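Local coordinates for esterase family protein (Staphylococcus aureus, PDB 7L0A), which probably hydrolyses S-formylglutathione to formate and glutathione as a serine esterase of the esterase D family, at residues I69-A73 against I251-I255; T28-P32 against I113-S117; V150-A154 against Y246-I251; L104-D108 against D144-K148. All blocks are in the same frame, centred on the assembly; numbering follows the deposited sequence.

Contact 1: I69-A73 against I251-I255; sequences IERYA and IKRAI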
loop_
_atom_site.group_PDB
_atom_site.type_symbol
_atom_site.label_atom_id
_atom_site.label_comp_id
_atom_site.label_asym_id
_atom_site.label_seq_id
_atom_site.Cartn_x
_atom_site.Cartn_y
_atom_site.Cartn_z
ATOM N N ILE B 69 -18.012 1.586 -3.625
ATOM C CA ILE B 69 -17.599 1.569 -2.229
ATOM C C ILE B 69 -16.618 2.686 -1.885
ATOM O O ILE B 69 -16.698 3.273 -0.804
ATOM C CB ILE B 69 -17.033 0.189 -1.860
ATOM C CG1 ILE B 69 -16.773 0.127 -0.344
ATOM C CG2 ILE B 69 -15.822 -0.167 -2.628
ATOM C CD1 ILE B 69 -16.221 -1.172 0.103
ATOM N N GLU B 70 -15.679 3.004 -2.770
ATOM C CA GLU B 70 -14.717 4.043 -2.418
ATOM C C GLU B 70 -15.411 5.386 -2.167
ATOM O O GLU B 70 -15.029 6.141 -1.260
ATOM C CB GLU B 70 -13.634 4.204 -3.482
ATOM C CG GLU B 70 -12.632 5.272 -3.042
ATOM C CD GLU B 70 -11.425 5.439 -3.955
ATOM O OE1 GLU B 70 -11.114 4.482 -4.700
ATOM O OE2 GLU B 70 -10.783 6.501 -3.903
ATOM N N ARG B 71 -16.426 5.709 -2.971
ATOM C CA ARG B 71 -17.185 6.939 -2.770
ATOM C C ARG B 71 -17.876 6.939 -1.406
ATOM O O ARG B 71 -17.912 7.971 -0.724
ATOM C CB ARG B 71 -18.183 7.105 -3.931
ATOM C CG ARG B 71 -19.030 8.340 -3.860
ATOM C CD ARG B 71 -19.576 8.715 -5.212
ATOM N NE ARG B 71 -20.273 7.640 -5.914
ATOM C CZ ARG B 71 -21.539 7.285 -5.714
ATOM N NH1 ARG B 71 -22.270 7.894 -4.801
ATOM N NH2 ARG B 71 -22.077 6.303 -6.426
ATOM N N TYR B 72 -18.426 5.795 -0.994
ATOM C CA TYR B 72 -19.082 5.723 0.303
ATOM C C TYR B 72 -18.069 5.870 1.431
ATOM O O TYR B 72 -18.303 6.597 2.420
ATOM C CB TYR B 72 -19.845 4.413 0.430
ATOM C CG TYR B 72 -20.715 4.024 -0.754
ATOM C CD1 TYR B 72 -21.364 4.977 -1.535
ATOM C CD2 TYR B 72 -20.870 2.678 -1.101
ATOM C CE1 TYR B 72 -22.133 4.623 -2.622
ATOM C CE2 TYR B 72 -21.645 2.313 -2.178
ATOM C CZ TYR B 72 -22.281 3.284 -2.939
ATOM O OH TYR B 72 -23.063 2.923 -4.011
ATOM N N ALA B 73 -16.937 5.155 1.306
ATOM C CA ALA B 73 -15.876 5.222 2.296
ATOM C C ALA B 73 -15.299 6.622 2.411
ATOM O O ALA B 73 -14.994 7.087 3.508
ATOM C CB ALA B 73 -14.800 4.179 1.957
ATOM N N ILE B 251 -23.737 -2.362 0.811
ATOM C CA ILE B 251 -22.503 -1.884 1.431
ATOM C C ILE B 251 -22.563 -0.388 1.680
ATOM O O ILE B 251 -21.958 0.100 2.651
ATOM C CB ILE B 251 -21.281 -2.295 0.599
ATOM C CG1 ILE B 251 -19.983 -2.285 1.418
ATOM C CG2 ILE B 251 -21.084 -1.449 -0.631
ATOM C CD1 ILE B 251 -19.937 -3.368 2.521
ATOM N N LYS B 252 -23.306 0.363 0.857
ATOM C CA LYS B 252 -23.516 1.766 1.185
ATOM C C LYS B 252 -24.236 1.912 2.520
ATOM O O LYS B 252 -23.828 2.700 3.378
ATOM C CB LYS B 252 -24.290 2.460 0.065
ATOM C CG LYS B 252 -24.627 3.933 0.310
ATOM C CD LYS B 252 -25.553 4.438 -0.794
ATOM C CE LYS B 252 -26.130 5.814 -0.483
ATOM N NZ LYS B 252 -25.057 6.833 -0.405
ATOM N N ARG B 253 -25.319 1.145 2.715
ATOM C CA ARG B 253 -26.054 1.180 3.975
ATOM C C ARG B 253 -25.189 0.715 5.129
ATOM O O ARG B 253 -25.194 1.325 6.209
ATOM C CB ARG B 253 -27.320 0.336 3.840
ATOM C CG ARG B 253 -27.968 -0.057 5.131
ATOM C CD ARG B 253 -28.640 1.130 5.812
ATOM N NE ARG B 253 -29.124 0.717 7.133
ATOM C CZ ARG B 253 -28.896 1.381 8.257
ATOM N NH1 ARG B 253 -28.206 2.511 8.243
ATOM N NH2 ARG B 253 -29.376 0.911 9.396
ATOM N N ALA B 254 -24.423 -0.357 4.905
ATOM C CA ALA B 254 -23.577 -0.907 5.946
ATOM C C ALA B 254 -22.533 0.095 6.422
ATOM O O ALA B 254 -22.273 0.196 7.623
ATOM C CB ALA B 254 -22.903 -2.171 5.438
ATOM N N ILE B 255 -21.933 0.848 5.504
ATOM C CA ILE B 255 -20.884 1.785 5.894
ATOM C C ILE B 255 -21.471 2.914 6.710
ATOM O O ILE B 255 -20.903 3.307 7.730
ATOM C CB ILE B 255 -20.138 2.288 4.644
ATOM C CG1 ILE B 255 -19.178 1.189 4.154
ATOM C CG2 ILE B 255 -19.352 3.571 4.958
ATOM C CD1 ILE B 255 -18.541 1.460 2.810
HETATM O O HOH W 1 -25.154 7.221 -3.770
#
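Ile-251, Lys-252 and Ile-255 meet Ile-69 and Tyr-72 where segments of two helices of the alpha/beta-hydrolase fold, 69-75 and the C-terminal 244-259, run nearly parallel. The axes of the two segments are 9.7 Å apart and cross at -18°, and no hydrogen bond joins them directly. Ile-251 uses both of its branches: CG1 meets Ile-69 CD1, while CG2 comes to the edge of the Tyr-72 ring, near its plane, 4.1 Å from CE2. On the sheet side, Ile-69 and Ile-251 both rest on Leu-52 of strand 49-53.

Lys-252 follows with its aliphatic chain laid across one face of the same ring. Its CB sits 3.6 Å from the ring centroid, 16° off the normal, in a CH-pi contact, and CG and CD continue over the side carrying CD1 and CE1. The chain bends at its last torsion (chi4 63°), and water 1 accepts a 3.1 Å bond from Arg-71 NH1 and a weak one from Lys-252 NZ. This water probably eases the closeness of two like charges. Tyr-72 OH is hydrogen-bonded to Asp-248, one turn before Lys-252, which anchors the hydroxyl end of the ring that Lys-252 covers.

Ile-255 meets the base of the tyrosine side chain: its CD1 lies 3.9 Å from Ile-69 CG1 and 4.0 Å from Tyr-72 CB.

Contact 2: T28-P32 against I113-S117; sequences TVILP and IFPLS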
loop_
_atom_site.group_PDB
_atom_site.type_symbol
_atom_site.label_atom_id
_atom_site.label_comp_id
_atom_site.label_asym_id
_atom_site.label_seq_id
_atom_site.Cartn_x
_atom_site.Cartn_y
_atom_site.Cartn_z
ATOM N N THR B 28 -6.153 -4.720 -1.922
ATOM C CA THR B 28 -6.551 -3.338 -2.208
ATOM C C THR B 28 -6.807 -2.644 -0.873
ATOM O O THR B 28 -7.512 -3.179 -0.009
ATOM C CB THR B 28 -7.795 -3.258 -3.092
ATOM O OG1 THR B 28 -7.563 -3.983 -4.304
ATOM C CG2 THR B 28 -8.145 -1.778 -3.424
ATOM N N VAL B 29 -6.255 -1.446 -0.709
ATOM C CA VAL B 29 -6.438 -0.629 0.491
ATOM C C VAL B 29 -6.845 0.757 0.021
ATOM O O VAL B 29 -6.178 1.354 -0.830
ATOM C CB VAL B 29 -5.152 -0.568 1.332
ATOM C CG1 VAL B 29 -5.311 0.389 2.483
ATOM C CG2 VAL B 29 -4.781 -1.988 1.859
ATOM N N ILE B 30 -7.953 1.273 0.555
ATOM C CA ILE B 30 -8.307 2.676 0.327
ATOM C C ILE B 30 -8.182 3.369 1.677
ATOM O O ILE B 30 -8.776 2.934 2.688
ATOM C CB ILE B 30 -9.690 2.850 -0.307
ATOM C CG1 ILE B 30 -10.776 2.194 0.485
ATOM C CG2 ILE B 30 -9.647 2.396 -1.798
ATOM C CD1 ILE B 30 -12.163 2.339 -0.180
ATOM N N LEU B 31 -7.372 4.415 1.695
ATOM C CA LEU B 31 -6.927 5.056 2.926
ATOM C C LEU B 31 -7.330 6.508 2.892
ATOM O O LEU B 31 -6.749 7.276 2.102
ATOM C CB LEU B 31 -5.408 4.930 3.025
ATOM C CG LEU B 31 -4.735 5.214 4.346
ATOM C CD1 LEU B 31 -5.084 4.113 5.350
ATOM C CD2 LEU B 31 -3.239 5.297 4.165
ATOM N N PRO B 32 -8.286 6.964 3.705
ATOM C CA PRO B 32 -8.619 8.400 3.673
ATOM C C PRO B 32 -7.403 9.261 3.935
ATOM O O PRO B 32 -6.497 8.907 4.673
ATOM C CB PRO B 32 -9.652 8.564 4.783
ATOM C CG PRO B 32 -10.271 7.186 4.908
ATOM C CD PRO B 32 -9.178 6.203 4.587
ATOM N N ILE B 113 1.613 -1.680 9.220
ATOM C CA ILE B 113 2.285 -0.815 8.245
ATOM C C ILE B 113 1.496 0.423 7.832
ATOM O O ILE B 113 2.069 1.317 7.184
ATOM C CB ILE B 113 2.697 -1.525 6.940
ATOM C CG1 ILE B 113 1.518 -2.065 6.131
ATOM C CG2 ILE B 113 3.674 -2.645 7.210
ATOM C CD1 ILE B 113 1.893 -2.422 4.669
ATOM N N PHE B 114 0.210 0.507 8.169
ATOM C CA PHE B 114 -0.613 1.661 7.845
ATOM C C PHE B 114 -1.184 2.328 9.102
ATOM O O PHE B 114 -1.258 1.714 10.183
ATOM C CB PHE B 114 -1.799 1.317 6.919
ATOM C CG PHE B 114 -1.416 0.936 5.520
ATOM C CD1 PHE B 114 -0.842 1.870 4.665
ATOM C CD2 PHE B 114 -1.677 -0.327 5.040
ATOM C CE1 PHE B 114 -0.507 1.511 3.369
ATOM C CE2 PHE B 114 -1.345 -0.678 3.753
ATOM C CZ PHE B 114 -0.758 0.248 2.918
ATOM N N PRO B 115 -1.611 3.600 8.992
ATOM C CA PRO B 115 -2.138 4.328 10.179
ATOM C C PRO B 115 -3.598 4.001 10.481
ATOM O O PRO B 115 -4.516 4.825 10.330
ATOM C CB PRO B 115 -1.934 5.795 9.772
ATOM C CG PRO B 115 -2.100 5.778 8.282
ATOM C CD PRO B 115 -1.450 4.479 7.824
ATOM N N LEU B 116 -3.830 2.752 10.878
ATOM C CA LEU B 116 -5.155 2.210 11.114
ATOM C C LEU B 116 -5.336 2.020 12.612
ATOM O O LEU B 116 -4.430 1.522 13.292
ATOM C CB LEU B 116 -5.320 0.867 10.411
ATOM C CG LEU B 116 -4.976 0.829 8.923
ATOM C CD1 LEU B 116 -5.210 -0.517 8.332
ATOM C CD2 LEU B 116 -5.808 1.898 8.228
ATOM N N SER B 117 -6.503 2.413 13.124
ATOM C CA SER B 117 -6.764 2.235 14.531
ATOM C C SER B 117 -6.719 0.757 14.905
ATOM O O SER B 117 -7.250 -0.104 14.199
ATOM C CB SER B 117 -8.117 2.791 14.919
ATOM O OG SER B 117 -8.325 2.624 16.311
#
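Leu-31 and Phe-114 mark the nearest approach of the two backbones, with CA atoms 8.7 Å apart; no hydrogen bond joins strand 28-32 to the irregular segment 113-117, and the contacts are between side chains. Phe-114 is the first residue after helix 99-113 to leave helical angles, and Pro-115 is the centre of an inverse gamma turn, with a weak bond of 2.9 Å from Leu-116 N to Phe-114 O. Phe-114 points toward the strand, while Pro-115 and Leu-116 touch it through CD and CD2.

Leu-31 divides its methyls between these partners. CD1 meets Leu-116 CD2 at 3.7 Å; CD2 lies 4.2 Å from Pro-115 CD and equally near Phe-114 CD1. Val-29, pointing the same way, places CG2 4.1 Å from Phe-114 CE2, approaching the ring at a slant.

The Phe-114 ring also meets Phe-114 of the second subunit, so this patch continues into the dimer interface. In the alpha/beta-hydrolase fold the packing joins the antiparallel part of the sheet to the loop after helix 99-113: strand 24-32 is hydrogen-bonded between strands 9-17 and 79-83, Val-29 packs on Ile-81, and Leu-116 on Ala-79 and on Val-110 and His-111 of that helix.

Contact 3: V150-A154 against Y246-I251; sequences VPLSA and YWDQAI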
loop_
_atom_site.group_PDB
_atom_site.type_symbol
_atom_site.label_atom_id
_atom_site.label_comp_id
_atom_site.label_asym_id
_atom_site.label_seq_id
_atom_site.Cartn_x
_atom_site.Cartn_y
_atom_site.Cartn_z
ATOM N N VAL B 150 -20.979 -7.243 9.514
ATOM C CA VAL B 150 -22.069 -7.140 8.555
ATOM C C VAL B 150 -21.989 -8.286 7.548
ATOM O O VAL B 150 -21.371 -8.176 6.475
ATOM C CB VAL B 150 -22.035 -5.787 7.817
ATOM C CG1 VAL B 150 -23.220 -5.674 6.882
ATOM C CG2 VAL B 150 -22.028 -4.619 8.795
ATOM N N PRO B 151 -22.631 -9.417 7.833
ATOM C CA PRO B 151 -22.755 -10.478 6.820
ATOM C C PRO B 151 -23.817 -10.124 5.788
ATOM O O PRO B 151 -24.957 -9.812 6.143
ATOM C CB PRO B 151 -23.176 -11.721 7.641
ATOM C CG PRO B 151 -22.927 -11.361 9.050
ATOM C CD PRO B 151 -23.093 -9.866 9.155
ATOM N N LEU B 152 -23.439 -10.193 4.521
ATOM C CA LEU B 152 -24.297 -9.880 3.384
ATOM C C LEU B 152 -24.555 -11.168 2.616
ATOM O O LEU B 152 -23.607 -11.827 2.179
ATOM C CB LEU B 152 -23.625 -8.861 2.461
ATOM C CG LEU B 152 -23.225 -7.516 3.056
ATOM C CD1 LEU B 152 -22.521 -6.723 1.938
ATOM C CD2 LEU B 152 -24.399 -6.775 3.582
ATOM N N SER B 153 -25.820 -11.497 2.395
ATOM C CA SER B 153 -26.180 -12.647 1.572
ATOM C C SER B 153 -25.327 -13.862 1.934
ATOM O O SER B 153 -24.789 -14.551 1.050
ATOM C CB SER B 153 -26.012 -12.316 0.088
ATOM O OG SER B 153 -26.615 -11.061 -0.208
ATOM N N ALA B 154 -25.228 -14.120 3.246
ATOM C CA ALA B 154 -24.189 -14.999 3.761
ATOM C C ALA B 154 -24.575 -16.474 3.677
ATOM O O ALA B 154 -25.749 -16.853 3.678
ATOM C CB ALA B 154 -23.853 -14.645 5.212
ATOM N N TYR B 246 -27.143 -5.602 -5.788
ATOM C CA TYR B 246 -27.565 -5.589 -4.398
ATOM C C TYR B 246 -26.412 -5.230 -3.458
ATOM O O TYR B 246 -26.584 -4.386 -2.571
ATOM C CB TYR B 246 -28.170 -6.955 -4.001
ATOM C CG TYR B 246 -28.589 -6.986 -2.553
ATOM C CD1 TYR B 246 -29.728 -6.326 -2.129
ATOM C CD2 TYR B 246 -27.838 -7.682 -1.589
ATOM C CE1 TYR B 246 -30.112 -6.338 -0.798
ATOM C CE2 TYR B 246 -28.211 -7.671 -0.274
ATOM C CZ TYR B 246 -29.349 -7.005 0.114
ATOM O OH TYR B 246 -29.743 -6.983 1.434
ATOM N N TRP B 247 -25.224 -5.843 -3.623
ATOM C CA TRP B 247 -24.149 -5.553 -2.678
ATOM C C TRP B 247 -23.683 -4.096 -2.754
ATOM O O TRP B 247 -23.228 -3.561 -1.740
ATOM C CB TRP B 247 -22.958 -6.530 -2.859
ATOM C CG TRP B 247 -23.440 -7.955 -2.627
ATOM C CD1 TRP B 247 -24.298 -8.355 -1.671
ATOM C CD2 TRP B 247 -23.164 -9.102 -3.437
ATOM N NE1 TRP B 247 -24.575 -9.698 -1.816
ATOM C CE2 TRP B 247 -23.872 -10.183 -2.878
ATOM C CE3 TRP B 247 -22.362 -9.334 -4.551
ATOM C CZ2 TRP B 247 -23.834 -11.452 -3.421
ATOM C CZ3 TRP B 247 -22.324 -10.575 -5.095
ATOM C CH2 TRP B 247 -23.048 -11.649 -4.514
ATOM N N ASP B 248 -23.876 -3.404 -3.897
ATOM C CA ASP B 248 -23.556 -1.977 -3.926
ATOM C C ASP B 248 -24.462 -1.197 -2.974
ATOM O O ASP B 248 -23.988 -0.398 -2.153
ATOM C CB ASP B 248 -23.695 -1.462 -5.357
ATOM C CG ASP B 248 -23.401 0.013 -5.495
ATOM O OD1 ASP B 248 -22.448 0.538 -4.895
ATOM O OD2 ASP B 248 -24.139 0.681 -6.265
ATOM N N GLN B 249 -25.766 -1.449 -3.053
ATOM C CA GLN B 249 -26.726 -0.804 -2.167
ATOM C C GLN B 249 -26.502 -1.180 -0.713
ATOM O O GLN B 249 -26.594 -0.330 0.187
ATOM C CB GLN B 249 -28.150 -1.211 -2.555
ATOM C CG GLN B 249 -28.585 -0.840 -3.952
ATOM C CD GLN B 249 -29.941 -1.443 -4.304
ATOM O OE1 GLN B 249 -30.042 -2.292 -5.191
ATOM N NE2 GLN B 249 -30.985 -1.014 -3.601
ATOM N N ALA B 250 -26.244 -2.469 -0.465
ATOM C CA ALA B 250 -26.107 -2.969 0.893
ATOM C C ALA B 250 -24.843 -2.444 1.557
ATOM O O ALA B 250 -24.857 -2.103 2.744
ATOM C CB ALA B 250 -26.115 -4.501 0.892
ATOM N N ILE B 251 -23.737 -2.362 0.811
ATOM C CA ILE B 251 -22.503 -1.884 1.431
ATOM C C ILE B 251 -22.563 -0.388 1.680
ATOM O O ILE B 251 -21.958 0.100 2.651
ATOM C CB ILE B 251 -21.281 -2.295 0.599
ATOM C CG1 ILE B 251 -19.983 -2.285 1.418
ATOM C CG2 ILE B 251 -21.084 -1.449 -0.631
ATOM C CD1 ILE B 251 -19.937 -3.368 2.521
#
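Ser-153 and Trp-247 supply the one hydrogen bond of this contact: Trp-247 NE1 donates to Ser-153 OG over 2.9 Å with an N-H...O angle of 171°, and the hydroxyl lies nearly in the indole plane. Ser-153, just after the end of its strand, has left-handed helical backbone angles, and its CB points toward the helix. The same OG lies 3.7 Å from Tyr-246 CE2. Beyond the segments Ser-153 touches Asp-213 and His-242, two members of the predicted charge-relay triad, which makes it a second-shell residue.

Apolar packing is centred on Leu-152. Its CD2 meets Ala-250 CB at 3.9 Å, CD1 reaches Ile-251 CD1 at 4.3 Å, and CB lies 4.2 Å from Trp-247 CD1.

Aromatic contacts further hold the indole, which stacks with His-128 and meets His-242 and Tyr-244 edge-to-face; a magnesium ion is about 5 Å from the Trp-247 side chain.

In this alpha/beta-hydrolase fold, strand 148-152 lies between strands 123-128 and 204-210. Segment 246-251 of helix 244-259 runs almost antiparallel to strand residues 150-152, at 164°, and Met-208 of strand 204-210 touches Leu-152, Tyr-246 and Ala-250 together.

Contact 4: L104-D108 against D144-K148; sequences LEVYD and DKFAK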
loop_
_atom_site.group_PDB
_atom_site.type_symbol
_atom_site.label_atom_id
_atom_site.label_comp_id
_atom_site.label_asym_id
_atom_site.label_seq_id
_atom_site.Cartn_x
_atom_site.Cartn_y
_atom_site.Cartn_z
ATOM N N LEU B 104 -6.505 -13.082 9.289
ATOM C CA LEU B 104 -5.929 -12.480 10.491
ATOM C C LEU B 104 -4.526 -11.951 10.214
ATOM O O LEU B 104 -4.117 -10.944 10.799
ATOM C CB LEU B 104 -5.949 -13.478 11.642
ATOM C CG LEU B 104 -7.367 -13.767 12.126
ATOM C CD1 LEU B 104 -7.321 -14.852 13.181
ATOM C CD2 LEU B 104 -8.060 -12.547 12.695
ATOM N N GLU B 105 -3.780 -12.603 9.322
ATOM C CA GLU B 105 -2.497 -12.067 8.882
ATOM C C GLU B 105 -2.682 -10.733 8.174
ATOM O O GLU B 105 -1.934 -9.780 8.435
ATOM C CB GLU B 105 -1.805 -13.069 7.961
ATOM C CG GLU B 105 -0.617 -12.445 7.201
ATOM C CD GLU B 105 -0.077 -13.349 6.120
ATOM O OE1 GLU B 105 -0.277 -13.041 4.958
ATOM O OE2 GLU B 105 0.483 -14.438 6.466
ATOM N N VAL B 106 -3.653 -10.650 7.255
ATOM C CA VAL B 106 -3.889 -9.387 6.554
ATOM C C VAL B 106 -4.198 -8.294 7.572
ATOM O O VAL B 106 -3.648 -7.182 7.510
ATOM C CB VAL B 106 -5.018 -9.521 5.516
ATOM C CG1 VAL B 106 -5.350 -8.173 4.936
ATOM C CG2 VAL B 106 -4.611 -10.483 4.411
ATOM N N TYR B 107 -5.081 -8.602 8.523
ATOM C CA TYR B 107 -5.426 -7.659 9.577
ATOM C C TYR B 107 -4.170 -7.160 10.286
ATOM O O TYR B 107 -3.955 -5.943 10.421
ATOM C CB TYR B 107 -6.395 -8.308 10.582
ATOM C CG TYR B 107 -6.813 -7.364 11.688
ATOM C CD1 TYR B 107 -5.964 -7.091 12.766
ATOM C CD2 TYR B 107 -8.047 -6.725 11.652
ATOM C CE1 TYR B 107 -6.345 -6.164 13.751
ATOM C CE2 TYR B 107 -8.442 -5.841 12.648
ATOM C CZ TYR B 107 -7.590 -5.555 13.684
ATOM O OH TYR B 107 -7.963 -4.647 14.662
ATOM N N ASP B 108 -3.323 -8.088 10.728
ATOM C CA ASP B 108 -2.142 -7.712 11.493
ATOM C C ASP B 108 -1.193 -6.876 10.639
ATOM O O ASP B 108 -0.692 -5.841 11.095
ATOM C CB ASP B 108 -1.450 -8.963 12.025
ATOM C CG ASP B 108 -2.180 -9.594 13.207
ATOM O OD1 ASP B 108 -3.127 -8.980 13.756
ATOM O OD2 ASP B 108 -1.790 -10.724 13.585
ATOM N N ASP B 144 -13.507 -9.878 20.165
ATOM C CA ASP B 144 -12.773 -8.832 20.863
ATOM C C ASP B 144 -11.983 -7.943 19.916
ATOM O O ASP B 144 -11.396 -6.951 20.354
ATOM C CB ASP B 144 -11.835 -9.455 21.908
ATOM C CG ASP B 144 -10.797 -10.381 21.302
ATOM O OD1 ASP B 144 -10.964 -10.820 20.143
ATOM O OD2 ASP B 144 -9.806 -10.687 22.003
ATOM N N LYS B 145 -11.973 -8.258 18.626
ATOM C CA LYS B 145 -11.254 -7.499 17.616
ATOM C C LYS B 145 -12.153 -6.554 16.830
ATOM O O LYS B 145 -11.700 -5.482 16.420
ATOM C CB LYS B 145 -10.573 -8.485 16.657
ATOM C CG LYS B 145 -9.523 -7.941 15.721
ATOM C CD LYS B 145 -8.721 -9.108 15.102
ATOM C CE LYS B 145 -7.242 -9.093 15.523
ATOM N NZ LYS B 145 -6.844 -10.159 16.455
ATOM N N PHE B 146 -13.409 -6.909 16.633
ATOM C CA PHE B 146 -14.309 -6.146 15.780
ATOM C C PHE B 146 -15.523 -5.705 16.583
ATOM O O PHE B 146 -16.163 -6.522 17.250
ATOM C CB PHE B 146 -14.776 -6.968 14.585
ATOM C CG PHE B 146 -13.657 -7.470 13.725
ATOM C CD1 PHE B 146 -13.021 -6.627 12.835
ATOM C CD2 PHE B 146 -13.238 -8.786 13.816
ATOM C CE1 PHE B 146 -11.998 -7.081 12.056
ATOM C CE2 PHE B 146 -12.208 -9.260 13.036
ATOM C CZ PHE B 146 -11.591 -8.401 12.131
ATOM N N ALA B 147 -15.856 -4.418 16.486
ATOM C CA ALA B 147 -17.009 -3.897 17.202
ATOM C C ALA B 147 -18.310 -4.203 16.480
ATOM O O ALA B 147 -19.373 -4.277 17.124
ATOM C CB ALA B 147 -16.883 -2.389 17.380
ATOM N N LYS B 148 -18.244 -4.348 15.166
ATOM C CA LYS B 148 -19.424 -4.483 14.323
ATOM C C LYS B 148 -19.074 -5.420 13.177
ATOM O O LYS B 148 -17.945 -5.391 12.673
ATOM C CB LYS B 148 -19.903 -3.151 13.765
ATOM C CG LYS B 148 -20.234 -2.138 14.852
ATOM C CD LYS B 148 -20.717 -0.833 14.251
ATOM C CE LYS B 148 -20.837 0.226 15.332
ATOM N NZ LYS B 148 -21.678 1.372 14.895
HETATM O O HOH W 2 -9.464 -4.201 17.212
#
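Lys-145 O accepts a 2.7 Å hydrogen bond from water 2, which is also bonded to Tyr-107 OH at 3.0 Å. The bridge ties helix 99-113 of the alpha/beta-hydrolase fold to the loop that leads from helix 130-141 into strand 148-152.

Tyr-107 makes most of the helix's contact with this loop. A chi1 of -179° swings the phenol away from its own backbone N, and it passes alongside Lys-145, whose aliphatic chain runs the other way over one ring face. Lys-145 CG lies near CZ and OH, and CE rests 3.9 Å from the ring centroid, 26° off the normal, in a CH-pi contact. The chain bends at chi3 and chi4, and NZ is hydrogen-bonded to Gln-142. The amine is too far from the ring for more than a weak cation-pi attraction, and Asp-108 OD1, 4.7 Å from Lys-145 NZ, may add a weak electrostatic pull without direct contact. Leu-104 CD2 also touches the lysine chain, 4.2 Å from its CD.

The two aromatic rings of the contact stand almost perpendicular, with planes at 85°, and approach obliquely, Tyr-107 CE2 lying 3.8 Å from Phe-146 CE1.

In the fold
Contacts 1 and 3 share Ile-251 and helix 244-259, with centres 10 Å apart; a probable hydrogen bond of 2.6 Å between Tyr-72 OH and Asp-248 OD1 connects them, as does packing of Ala-254 on Val-150. Contact 3 is the one beside the predicted catalytic triad: the Ser-153 side chain comes within about 3 Å of that of Asp-213. The other three lie away from these residues. Contact 2 meets contact 1 through Ile-30, whose CD1 is 3.8 Å from Glu-70 CA, while Val-29 and Leu-31 on the same strand point toward 113-117. Contact 4, 13 Å from contact 2 between centres, uses the helix that leads into 113-117, and both reach the second subunit.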